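Local coordinates for protein adenylation domain (Streptomyces sp., PDB 5N9X) that is an adenylation domain of the ANL family, built from a large AMP-binding region and a C-terminal domain, and holds ATP and threonine in this model, at residues W219-L222 against E227-V230; T257-G262 against L508-N513; A487-V492 against M497-Y502. All blocks are in the same frame, centred on the assembly; numbering follows the deposited sequence.

How the interactions relate
The three contacts sample both family regions of the adenylation domain and the junction between them. Interaction 1 (219-222 with 227-230) lies in the AMP-binding region, and interaction 3 (487-492 with 497-502) in the C-terminal domain; their centres are about 45 Å apart, on opposite sides of the chain's centre. Interaction 2 (257-262 with 508-513) stands between, about 21 Å centre to centre from interaction 1 and 24 Å from interaction 3, and is a point where the two regions touch. Along the chain it encloses interaction 3, whose strand leads into the loop 508-513. Interaction 2 is also near the ligands: the side chain of Asn513 is about 4 Å from ATP and 5 Å from threonine.

Interaction 1: residues W219-L222 against E227-V230; sequences WGAL and ELVV
With CG anti to the backbone N (chi1 -178°), Leu228 sends its isopropyl end on from CB, and the closest touch falls to CB, 3.8 Å from the methyl CB of Ala221. Both CB atoms are directed at the opposing backbone, and the two residues also have the nearest CA atoms, 5.5 Å apart. The Ala221 methyl has a second neighbour in the strand's backbone, the carbonyl oxygen of Glu227, 3.8 Å from Ala221 CB. No hydrogen bond crosses between the segments.

This is the return half of a right-handed beta-alpha-beta unit: helix 213-222 follows strand 202-205, and a short turn brings the chain back into strand 227-230, parallel to the first. In the sheet this strand lies between strands 35-39 and 202-205. Ala221 also rests on Trp203, and Leu228 on Leu37 and Leu205, while Thr224 OG1 hydrogen-bonds to the carbonyl oxygens of Gly220 and Ala221 at the turn.

Glu227 points its CB away from the helix, and its carboxylate reaches His38 through OE2. That carboxylate, probably charged, is bonded to a neighbouring strand, so the buried helix-to-strand meeting rests on van der Waals contact of a methyl with a methylene and a backbone carbonyl.

Interaction 2: residues T257-G262 against L508-N513; sequences TPTAFG and LPRTIN
The methyl CG2 of Thr259 meets the guanidinium of Arg510, 4.0 Å from NH1 and 4.1 Å from NH2, approaching the flat group obliquely. The two side chains reach out to each other across the junction. In Arg510 the bend at chi2 (-72°), followed by an extended end, lays the guanidinium beside the helix. A second, looser touch sets CG2 of Thr257 4.2 Å from the backbone O of Asn513.

Behind these contacts, hydrogen bonds steady Thr257, Thr259 and Asn513. Thr257 is the N-cap of helix 258-271: OG1 accepts from Ala260 N at 3.2 Å, with an N-H...O angle of 159°, while CG2 is left turned toward the loop. Thr259 OG1 hydrogen-bonds to Glu286 OE1, which ties down the polar branch as the methyl faces Arg510. In the loop, Thr511 OG1 donates to Asn513 OD1 over 2.8 Å, from 33° off the carbonyl plane; the same OD1 accepts from Lys515 N, so two donors hold the Asn513 amide beside ATP and threonine. Further out, Arg510 rests on Asp450 of strand 450-457.

The contact joins the AMP-binding region to the C-terminal loop that carries Lys515 into the threonine pocket. With no hydrogen bond or salt bridge between its segments and 95 Å² buried, it is a light touch, consistent with the mobile C-terminal domain of ANL enzymes.

Interaction 3: residues A487-V492 against M497-Y502; sequences AHVKTV and MQPSQY
Helix segment 487-492 stands over the loop that enters strand 501-505, the backbones coming nearest at Lys490 and Gln498, with CA atoms 7.0 Å apart. Val489 presents CG1 to three residues: CG of Gln498 at 3.8 Å, the ring CD of Pro499 at 4.1 Å and OH of Tyr502 at 3.8 Å. Gln498 runs by Val489 the other way, whereas Tyr502 comes at the valine head-on with its phenol oxygen.

The helix packs here against a small three-stranded sheet of the C-terminal domain, in which strand 501-505 runs parallel to its neighbour 463-470. Helix 435-443 covers the same apolar patch, Val442 touching Val489 and Val438 touching Pro499, and Cys467 of strand 463-470 lies against both Pro499 and Tyr502.

On the outer side the Lys490 chain crosses that of Gln498 at about a right angle. Its CG, anti to its own carbonyl carbon (chi1 -73°), starts the chain across the glutamine amide. CG and CD of Lys490 each lie 3.8 Å from Gln498 OE1; the CE approach is shorter than normal and doubtful. NZ lies 3.3 Å from Gln498 OE1 but is not aligned for a hydrogen bond. The other end of the amide, NE2, sits 3.3 Å from CA of Lys490 and makes a weak hydrogen bond to the carbonyl oxygen of Leu493.

Interaction 1: residues W219-L222 against E227-V230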
ATOM      1  N   TRP A 219      11.429  -4.038  -4.979  1.00 11.75           N
ATOM      2  CA  TRP A 219      11.819  -5.358  -5.431  1.00  9.49           C
ATOM      3  C   TRP A 219      11.394  -5.623  -6.869  1.00  9.87           C
ATOM      4  O   TRP A 219      12.013  -6.439  -7.553  1.00 15.42           O
ATOM      5  CB  TRP A 219      11.276  -6.402  -4.462  1.00  7.92           C
ATOM      6  CG  TRP A 219      12.109  -6.337  -3.246  1.00 12.72           C
ATOM      7  CD1 TRP A 219      11.758  -5.820  -2.023  1.00 11.08           C
ATOM      8  CD2 TRP A 219      13.481  -6.716  -3.139  1.00 13.91           C
ATOM      9  NE1 TRP A 219      12.816  -5.886  -1.167  1.00  8.75           N
ATOM     10  CE2 TRP A 219      13.887  -6.436  -1.816  1.00 12.51           C
ATOM     11  CE3 TRP A 219      14.406  -7.275  -4.030  1.00 11.91           C
ATOM     12  CZ2 TRP A 219      15.192  -6.694  -1.360  1.00 11.47           C
ATOM     13  CZ3 TRP A 219      15.690  -7.539  -3.579  1.00 10.36           C
ATOM     14  CH2 TRP A 219      16.074  -7.251  -2.261  1.00 12.99           C
ATOM     15  N   GLY A 220      10.371  -4.927  -7.335  1.00  9.72           N
ATOM     16  CA  GLY A 220      10.068  -4.902  -8.757  1.00  9.58           C
ATOM     17  C   GLY A 220      11.343  -4.585  -9.532  1.00 13.52           C
ATOM     18  O   GLY A 220      11.723  -5.306 -10.457  1.00 10.33           O
ATOM     19  N   ALA A 221      12.023  -3.526  -9.099  1.00 13.14           N
ATOM     20  CA  ALA A 221      13.267  -3.077  -9.712  1.00 12.83           C
ATOM     21  C   ALA A 221      14.471  -3.963  -9.415  1.00 13.92           C
ATOM     22  O   ALA A 221      15.151  -4.434 -10.325  1.00 21.82           O
ATOM     23  CB  ALA A 221      13.566  -1.660  -9.269  1.00 10.91           C
ATOM     24  N   LEU A 222      14.754  -4.164  -8.139  1.00 13.41           N
ATOM     25  CA  LEU A 222      15.995  -4.781  -7.711  1.00 12.99           C
ATOM     26  C   LEU A 222      16.079  -6.294  -7.989  1.00 19.39           C
ATOM     27  O   LEU A 222      17.176  -6.870  -7.986  1.00 12.22           O
ATOM     28  CB  LEU A 222      16.198  -4.514  -6.221  1.00 11.99           C
ATOM     29  CG  LEU A 222      16.606  -3.109  -5.745  1.00 12.51           C
ATOM     30  CD1 LEU A 222      17.094  -3.177  -4.305  1.00  6.51           C
ATOM     31  CD2 LEU A 222      17.640  -2.423  -6.667  1.00  9.78           C
ATOM     32  N   GLU A 227      16.047  -0.367 -12.969  1.00  9.51           N
ATOM     33  CA  GLU A 227      16.439   0.804 -12.208  1.00 16.04           C
ATOM     34  C   GLU A 227      15.344   1.254 -11.237  1.00 17.16           C
ATOM     35  O   GLU A 227      14.159   1.252 -11.594  1.00 13.62           O
ATOM     36  CB  GLU A 227      16.770   1.935 -13.179  1.00 14.99           C
ATOM     37  CG  GLU A 227      17.466   3.107 -12.582  1.00 20.69           C
ATOM     38  CD  GLU A 227      17.722   4.168 -13.626  1.00 21.66           C
ATOM     39  OE1 GLU A 227      18.154   3.819 -14.744  1.00 26.46           O
ATOM     40  OE2 GLU A 227      17.423   5.340 -13.351  1.00 26.23           O
ATOM     41  N   LEU A 228      15.741   1.636 -10.023  1.00 13.89           N
ATOM     42  CA  LEU A 228      14.814   2.200  -9.042  1.00 14.07           C
ATOM     43  C   LEU A 228      15.032   3.717  -8.909  1.00 16.39           C
ATOM     44  O   LEU A 228      16.038   4.181  -8.360  1.00 16.25           O
ATOM     45  CB  LEU A 228      14.972   1.510  -7.676  1.00 16.17           C
ATOM     46  CG  LEU A 228      14.028   1.980  -6.554  1.00 13.88           C
ATOM     47  CD1 LEU A 228      12.565   1.720  -6.900  1.00 11.91           C
ATOM     48  CD2 LEU A 228      14.353   1.327  -5.204  1.00 14.90           C
ATOM     49  N   VAL A 229      14.088   4.491  -9.415  1.00 14.23           N
ATOM     50  CA  VAL A 229      14.164   5.939  -9.315  1.00 20.02           C
ATOM     51  C   VAL A 229      13.582   6.433  -7.975  1.00 14.90           C
ATOM     52  O   VAL A 229      12.388   6.290  -7.725  1.00 13.03           O
ATOM     53  CB  VAL A 229      13.436   6.582 -10.491  1.00 11.34           C
ATOM     54  CG1 VAL A 229      13.565   8.090 -10.440  1.00 10.95           C
ATOM     55  CG2 VAL A 229      13.995   6.030 -11.793  1.00 13.22           C
ATOM     56  N   VAL A 230      14.420   6.997  -7.110  1.00 13.18           N
ATOM     57  CA  VAL A 230      13.953   7.385  -5.776  1.00 20.45           C
ATOM     58  C   VAL A 230      13.361   8.778  -5.822  1.00 29.18           C
ATOM     59  O   VAL A 230      14.035   9.706  -6.248  1.00 29.26           O
ATOM     60  CB  VAL A 230      15.084   7.355  -4.726  1.00 25.60           C
ATOM     61  CG1 VAL A 230      14.593   7.917  -3.377  1.00 20.41           C
ATOM     62  CG2 VAL A 230      15.616   5.948  -4.560  1.00 14.71           C
TER

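Interaction 2: residues T257-G262 against L508-N513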
ATOM      1  N   THR A 257      -1.876   4.972  -5.862  1.00 15.89           N
ATOM      2  CA  THR A 257      -3.225   4.785  -5.373  1.00 15.00           C
ATOM      3  C   THR A 257      -4.147   5.529  -6.323  1.00 13.75           C
ATOM      4  O   THR A 257      -3.700   6.393  -7.060  1.00 14.53           O
ATOM      5  CB  THR A 257      -3.394   5.279  -3.965  1.00 12.76           C
ATOM      6  OG1 THR A 257      -3.123   6.675  -3.953  1.00 13.53           O
ATOM      7  CG2 THR A 257      -2.438   4.536  -3.040  1.00 17.25           C
ATOM      8  N   PRO A 258      -5.434   5.163  -6.336  1.00 15.20           N
ATOM      9  CA  PRO A 258      -6.324   5.940  -7.202  1.00 16.53           C
ATOM     10  C   PRO A 258      -6.344   7.435  -6.849  1.00 13.78           C
ATOM     11  O   PRO A 258      -6.317   8.239  -7.778  1.00 23.94           O
ATOM     12  CB  PRO A 258      -7.686   5.266  -6.989  1.00 14.06           C
ATOM     13  CG  PRO A 258      -7.306   3.805  -6.720  1.00 15.77           C
ATOM     14  CD  PRO A 258      -6.059   3.918  -5.859  1.00 10.12           C
ATOM     15  N   THR A 259      -6.336   7.799  -5.575  1.00 10.11           N
ATOM     16  CA  THR A 259      -6.277   9.205  -5.168  1.00 13.29           C
ATOM     17  C   THR A 259      -5.069   9.929  -5.758  1.00 17.23           C
ATOM     18  O   THR A 259      -5.190  11.038  -6.292  1.00 25.87           O
ATOM     19  CB  THR A 259      -6.225   9.330  -3.624  1.00 21.50           C
ATOM     20  OG1 THR A 259      -7.392   8.720  -3.073  1.00 22.00           O
ATOM     21  CG2 THR A 259      -6.139  10.796  -3.172  1.00 13.45           C
ATOM     22  N   ALA A 260      -3.906   9.290  -5.669  1.00 14.97           N
ATOM     23  CA  ALA A 260      -2.666   9.840  -6.199  1.00 12.32           C
ATOM     24  C   ALA A 260      -2.719   9.994  -7.723  1.00 16.93           C
ATOM     25  O   ALA A 260      -2.266  11.008  -8.265  1.00 16.29           O
ATOM     26  CB  ALA A 260      -1.487   8.954  -5.789  1.00 10.61           C
ATOM     27  N   PHE A 261      -3.262   8.979  -8.394  1.00 11.22           N
ATOM     28  CA  PHE A 261      -3.384   8.961  -9.846  1.00 18.04           C
ATOM     29  C   PHE A 261      -4.382  10.017 -10.374  1.00 19.39           C
ATOM     30  O   PHE A 261      -4.165  10.603 -11.421  1.00 16.75           O
ATOM     31  CB  PHE A 261      -3.791   7.554 -10.316  1.00 15.31           C
ATOM     32  CG  PHE A 261      -4.113   7.467 -11.778  1.00 17.52           C
ATOM     33  CD1 PHE A 261      -3.096   7.302 -12.717  1.00 16.27           C
ATOM     34  CD2 PHE A 261      -5.434   7.534 -12.219  1.00 15.95           C
ATOM     35  CE1 PHE A 261      -3.378   7.221 -14.083  1.00 12.52           C
ATOM     36  CE2 PHE A 261      -5.731   7.463 -13.571  1.00 21.98           C
ATOM     37  CZ  PHE A 261      -4.688   7.307 -14.515  1.00 19.36           C
ATOM     38  N   GLY A 262      -5.479  10.250  -9.661  1.00 22.55           N
ATOM     39  CA  GLY A 262      -6.412  11.277 -10.083  1.00 14.73           C
ATOM     40  C   GLY A 262      -5.707  12.626 -10.141  1.00 15.42           C
ATOM     41  O   GLY A 262      -5.804  13.360 -11.118  1.00 18.22           O
ATOM     42  N   LEU A 508      -8.221  16.336   3.356  1.00 28.76           N
ATOM     43  CA  LEU A 508      -8.486  15.282   4.324  1.00 22.89           C
ATOM     44  C   LEU A 508      -7.149  14.885   4.948  1.00 33.16           C
ATOM     45  O   LEU A 508      -6.124  14.887   4.259  1.00 32.36           O
ATOM     46  CB  LEU A 508      -9.156  14.079   3.661  1.00 23.98           C
ATOM     47  CG  LEU A 508     -10.589  14.268   3.153  1.00 24.34           C
ATOM     48  CD1 LEU A 508     -11.128  12.998   2.526  1.00 23.51           C
ATOM     49  CD2 LEU A 508     -11.526  14.774   4.242  1.00 21.88           C
ATOM     50  N   PRO A 509      -7.146  14.562   6.255  1.00 33.10           N
ATOM     51  CA  PRO A 509      -5.933  14.054   6.898  1.00 25.58           C
ATOM     52  C   PRO A 509      -5.540  12.710   6.320  1.00 29.73           C
ATOM     53  O   PRO A 509      -6.433  11.950   5.938  1.00 23.13           O
ATOM     54  CB  PRO A 509      -6.337  13.933   8.372  1.00 25.92           C
ATOM     55  CG  PRO A 509      -7.812  13.770   8.342  1.00 25.05           C
ATOM     56  CD  PRO A 509      -8.263  14.661   7.215  1.00 33.97           C
ATOM     57  N   ARG A 510      -4.237  12.424   6.284  1.00 27.88           N
ATOM     58  CA  ARG A 510      -3.688  11.289   5.549  1.00 24.15           C
ATOM     59  C   ARG A 510      -2.760  10.442   6.405  1.00 23.91           C
ATOM     60  O   ARG A 510      -1.836  10.982   7.012  1.00 20.57           O
ATOM     61  CB  ARG A 510      -2.885  11.785   4.344  1.00 33.76           C
ATOM     62  CG  ARG A 510      -3.613  12.625   3.325  1.00 32.83           C
ATOM     63  CD  ARG A 510      -4.585  11.856   2.470  1.00 36.87           C
ATOM     64  NE  ARG A 510      -5.254  12.764   1.548  1.00 34.66           N
ATOM     65  CZ  ARG A 510      -6.287  12.427   0.791  1.00 38.81           C
ATOM     66  NH1 ARG A 510      -6.739  11.184   0.807  1.00 39.62           N
ATOM     67  NH2 ARG A 510      -6.851  13.324  -0.002  1.00 42.85           N
ATOM     68  N   THR A 511      -2.989   9.123   6.429  1.00 32.85           N
ATOM     69  CA  THR A 511      -1.994   8.171   6.926  1.00 28.02           C
ATOM     70  C   THR A 511      -0.849   8.090   5.893  1.00 32.02           C
ATOM     71  O   THR A 511      -1.015   8.522   4.753  1.00 27.27           O
ATOM     72  CB  THR A 511      -2.603   6.771   7.188  1.00 29.02           C
ATOM     73  OG1 THR A 511      -3.545   6.462   6.166  1.00 26.16           O
ATOM     74  CG2 THR A 511      -3.326   6.728   8.533  1.00 29.11           C
ATOM     75  N   ILE A 512       0.309   7.561   6.287  1.00 25.13           N
ATOM     76  CA  ILE A 512       1.518   7.682   5.464  1.00 37.62           C
ATOM     77  C   ILE A 512       1.442   6.942   4.119  1.00 28.98           C
ATOM     78  O   ILE A 512       2.249   7.205   3.227  1.00 35.70           O
ATOM     79  CB  ILE A 512       2.768   7.189   6.231  1.00 33.90           C
ATOM     80  CG1 ILE A 512       2.564   5.770   6.707  1.00 28.69           C
ATOM     81  CG2 ILE A 512       3.092   8.105   7.400  1.00 31.25           C
ATOM     82  CD1 ILE A 512       3.658   5.291   7.622  1.00 47.13           C
ATOM     83  N   ASN A 513       0.479   6.033   3.979  1.00 20.50           N
ATOM     84  CA  ASN A 513       0.202   5.371   2.710  1.00 18.79           C
ATOM     85  C   ASN A 513      -0.646   6.219   1.755  1.00 24.04           C
ATOM     86  O   ASN A 513      -1.142   5.713   0.743  1.00 25.81           O
ATOM     87  CB  ASN A 513      -0.514   4.035   2.949  1.00 19.90           C
ATOM     88  CG  ASN A 513      -1.899   4.193   3.605  1.00 23.50           C
ATOM     89  OD1 ASN A 513      -2.372   5.308   3.860  1.00 22.44           O
ATOM     90  ND2 ASN A 513      -2.546   3.062   3.882  1.00 17.08           N
TER

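Interaction 3: residues A487-V492 against M497-Y502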
ATOM      1  N   ALA A 487     -28.399  19.910  -0.497  1.00 26.13           N
ATOM      2  CA  ALA A 487     -29.473  20.009  -1.488  1.00 27.11           C
ATOM      3  C   ALA A 487     -29.280  19.044  -2.647  1.00 26.04           C
ATOM      4  O   ALA A 487     -30.235  18.446  -3.123  1.00 23.10           O
ATOM      5  CB  ALA A 487     -29.574  21.433  -2.023  1.00 24.60           C
ATOM      6  N   HIS A 488     -28.036  18.909  -3.107  1.00 29.39           N
ATOM      7  CA  HIS A 488     -27.708  17.970  -4.184  1.00 28.76           C
ATOM      8  C   HIS A 488     -27.876  16.503  -3.801  1.00 30.57           C
ATOM      9  O   HIS A 488     -28.407  15.707  -4.571  1.00 33.89           O
ATOM     10  CB  HIS A 488     -26.275  18.189  -4.670  1.00 28.18           C
ATOM     11  CG  HIS A 488     -25.775  17.098  -5.564  1.00 38.47           C
ATOM     12  ND1 HIS A 488     -26.147  16.987  -6.889  1.00 35.49           N
ATOM     13  CD2 HIS A 488     -24.932  16.065  -5.323  1.00 30.67           C
ATOM     14  CE1 HIS A 488     -25.557  15.932  -7.420  1.00 32.77           C
ATOM     15  NE2 HIS A 488     -24.813  15.357  -6.494  1.00 30.99           N
ATOM     16  N   VAL A 489     -27.390  16.148  -2.618  1.00 34.01           N
ATOM     17  CA  VAL A 489     -27.438  14.781  -2.126  1.00 30.47           C
ATOM     18  C   VAL A 489     -28.877  14.300  -1.854  1.00 35.07           C
ATOM     19  O   VAL A 489     -29.169  13.094  -1.944  1.00 29.40           O
ATOM     20  CB  VAL A 489     -26.554  14.678  -0.861  1.00 34.04           C
ATOM     21  CG1 VAL A 489     -26.841  13.433  -0.055  1.00 31.76           C
ATOM     22  CG2 VAL A 489     -25.078  14.738  -1.258  1.00 28.22           C
ATOM     23  N   LYS A 490     -29.782  15.241  -1.544  1.00 32.41           N
ATOM     24  CA  LYS A 490     -31.208  14.916  -1.381  1.00 34.62           C
ATOM     25  C   LYS A 490     -31.808  14.379  -2.680  1.00 34.13           C
ATOM     26  O   LYS A 490     -32.871  13.763  -2.660  1.00 41.98           O
ATOM     27  CB  LYS A 490     -32.056  16.118  -0.920  1.00 33.34           C
ATOM     28  CG  LYS A 490     -31.891  16.543   0.516  1.00 32.24           C
ATOM     29  CD  LYS A 490     -33.231  16.649   1.232  1.00 40.29           C
ATOM     30  CE  LYS A 490     -33.102  16.011   2.616  1.00 35.24           C
ATOM     31  NZ  LYS A 490     -34.393  15.529   3.199  1.00 47.43           N
ATOM     32  N   THR A 491     -31.138  14.637  -3.796  1.00 29.01           N
ATOM     33  CA  THR A 491     -31.509  14.082  -5.093  1.00 30.48           C
ATOM     34  C   THR A 491     -31.106  12.628  -5.217  1.00 36.54           C
ATOM     35  O   THR A 491     -31.885  11.782  -5.669  1.00 37.98           O
ATOM     36  CB  THR A 491     -30.838  14.861  -6.236  1.00 31.70           C
ATOM     37  OG1 THR A 491     -31.332  16.204  -6.240  1.00 38.07           O
ATOM     38  CG2 THR A 491     -31.079  14.190  -7.602  1.00 37.91           C
ATOM     39  N   VAL A 492     -29.876  12.348  -4.802  1.00 31.08           N
ATOM     40  CA  VAL A 492     -29.191  11.117  -5.147  1.00 24.49           C
ATOM     41  C   VAL A 492     -29.512   9.967  -4.206  1.00 25.06           C
ATOM     42  O   VAL A 492     -29.496   8.805  -4.603  1.00 30.88           O
ATOM     43  CB  VAL A 492     -27.667  11.359  -5.149  1.00 28.16           C
ATOM     44  CG1 VAL A 492     -26.960  10.377  -6.069  1.00 23.96           C
ATOM     45  CG2 VAL A 492     -27.378  12.772  -5.593  1.00 24.10           C
ATOM     46  N   MET A 497     -30.142   7.735   4.302  1.00 28.29           N
ATOM     47  CA  MET A 497     -28.739   7.681   3.903  1.00 24.50           C
ATOM     48  C   MET A 497     -28.088   9.050   3.782  1.00 23.85           C
ATOM     49  O   MET A 497     -26.933   9.139   3.386  1.00 27.52           O
ATOM     50  CB  MET A 497     -28.584   6.943   2.571  1.00 26.22           C
ATOM     51  CG  MET A 497     -28.649   5.424   2.670  1.00 32.32           C
ATOM     52  SD  MET A 497     -28.476   4.678   1.042  1.00 46.33           S
ATOM     53  CE  MET A 497     -26.690   4.520   0.913  1.00 29.42           C
ATOM     54  N   GLN A 498     -28.823  10.108   4.116  1.00 22.75           N
ATOM     55  CA  GLN A 498     -28.322  11.469   3.959  1.00 26.10           C
ATOM     56  C   GLN A 498     -27.584  11.933   5.203  1.00 30.05           C
ATOM     57  O   GLN A 498     -28.112  11.834   6.311  1.00 32.05           O
ATOM     58  CB  GLN A 498     -29.478  12.411   3.613  1.00 23.14           C
ATOM     59  CG  GLN A 498     -29.807  12.435   2.107  1.00 29.51           C
ATOM     60  CD  GLN A 498     -31.276  12.758   1.808  1.00 33.90           C
ATOM     61  OE1 GLN A 498     -31.973  13.330   2.634  1.00 37.17           O
ATOM     62  NE2 GLN A 498     -31.738  12.399   0.616  1.00 36.83           N
ATOM     63  N   PRO A 499     -26.336  12.414   5.019  1.00 33.58           N
ATOM     64  CA  PRO A 499     -25.503  12.882   6.136  1.00 29.51           C
ATOM     65  C   PRO A 499     -26.186  13.990   6.919  1.00 23.96           C
ATOM     66  O   PRO A 499     -26.762  14.904   6.335  1.00 31.82           O
ATOM     67  CB  PRO A 499     -24.228  13.385   5.444  1.00 25.66           C
ATOM     68  CG  PRO A 499     -24.198  12.642   4.126  1.00 29.29           C
ATOM     69  CD  PRO A 499     -25.644  12.541   3.726  1.00 22.89           C
ATOM     70  N   SER A 500     -26.135  13.883   8.242  1.00 23.65           N
ATOM     71  CA  SER A 500     -26.813  14.812   9.133  1.00 17.99           C
ATOM     72  C   SER A 500     -26.023  16.093   9.328  1.00 22.47           C
ATOM     73  O   SER A 500     -26.584  17.132   9.662  1.00 19.84           O
ATOM     74  CB  SER A 500     -27.071  14.135  10.483  1.00 18.91           C
ATOM     75  OG  SER A 500     -26.952  15.068  11.538  1.00 36.53           O
ATOM     76  N   GLN A 501     -24.712  16.010   9.124  1.00 17.37           N
ATOM     77  CA  GLN A 501     -23.827  17.153   9.329  1.00 18.49           C
ATOM     78  C   GLN A 501     -22.689  17.087   8.311  1.00 19.52           C
ATOM     79  O   GLN A 501     -22.187  16.002   8.015  1.00 20.10           O
ATOM     80  CB  GLN A 501     -23.276  17.185  10.779  1.00 18.59           C
ATOM     81  CG  GLN A 501     -22.821  18.578  11.272  1.00 19.21           C
ATOM     82  CD  GLN A 501     -22.919  18.766  12.807  1.00 28.88           C
ATOM     83  OE1 GLN A 501     -23.806  18.218  13.467  1.00 24.01           O
ATOM     84  NE2 GLN A 501     -21.991  19.543  13.367  1.00 24.52           N
ATOM     85  N   TYR A 502     -22.302  18.236   7.759  1.00 24.44           N
ATOM     86  CA  TYR A 502     -21.229  18.307   6.755  1.00 19.87           C
ATOM     87  C   TYR A 502     -20.124  19.175   7.290  1.00 21.41           C
ATOM     88  O   TYR A 502     -20.406  20.218   7.872  1.00 19.23           O
ATOM     89  CB  TYR A 502     -21.736  18.896   5.431  1.00 18.44           C
ATOM     90  CG  TYR A 502     -22.677  17.991   4.701  1.00 18.58           C
ATOM     91  CD1 TYR A 502     -24.046  18.102   4.889  1.00 18.26           C
ATOM     92  CD2 TYR A 502     -22.208  17.035   3.805  1.00 19.64           C
ATOM     93  CE1 TYR A 502     -24.919  17.284   4.231  1.00 20.57           C
ATOM     94  CE2 TYR A 502     -23.089  16.205   3.135  1.00 20.96           C
ATOM     95  CZ  TYR A 502     -24.442  16.337   3.355  1.00 14.90           C
ATOM     96  OH  TYR A 502     -25.347  15.526   2.708  1.00 22.86           O
TER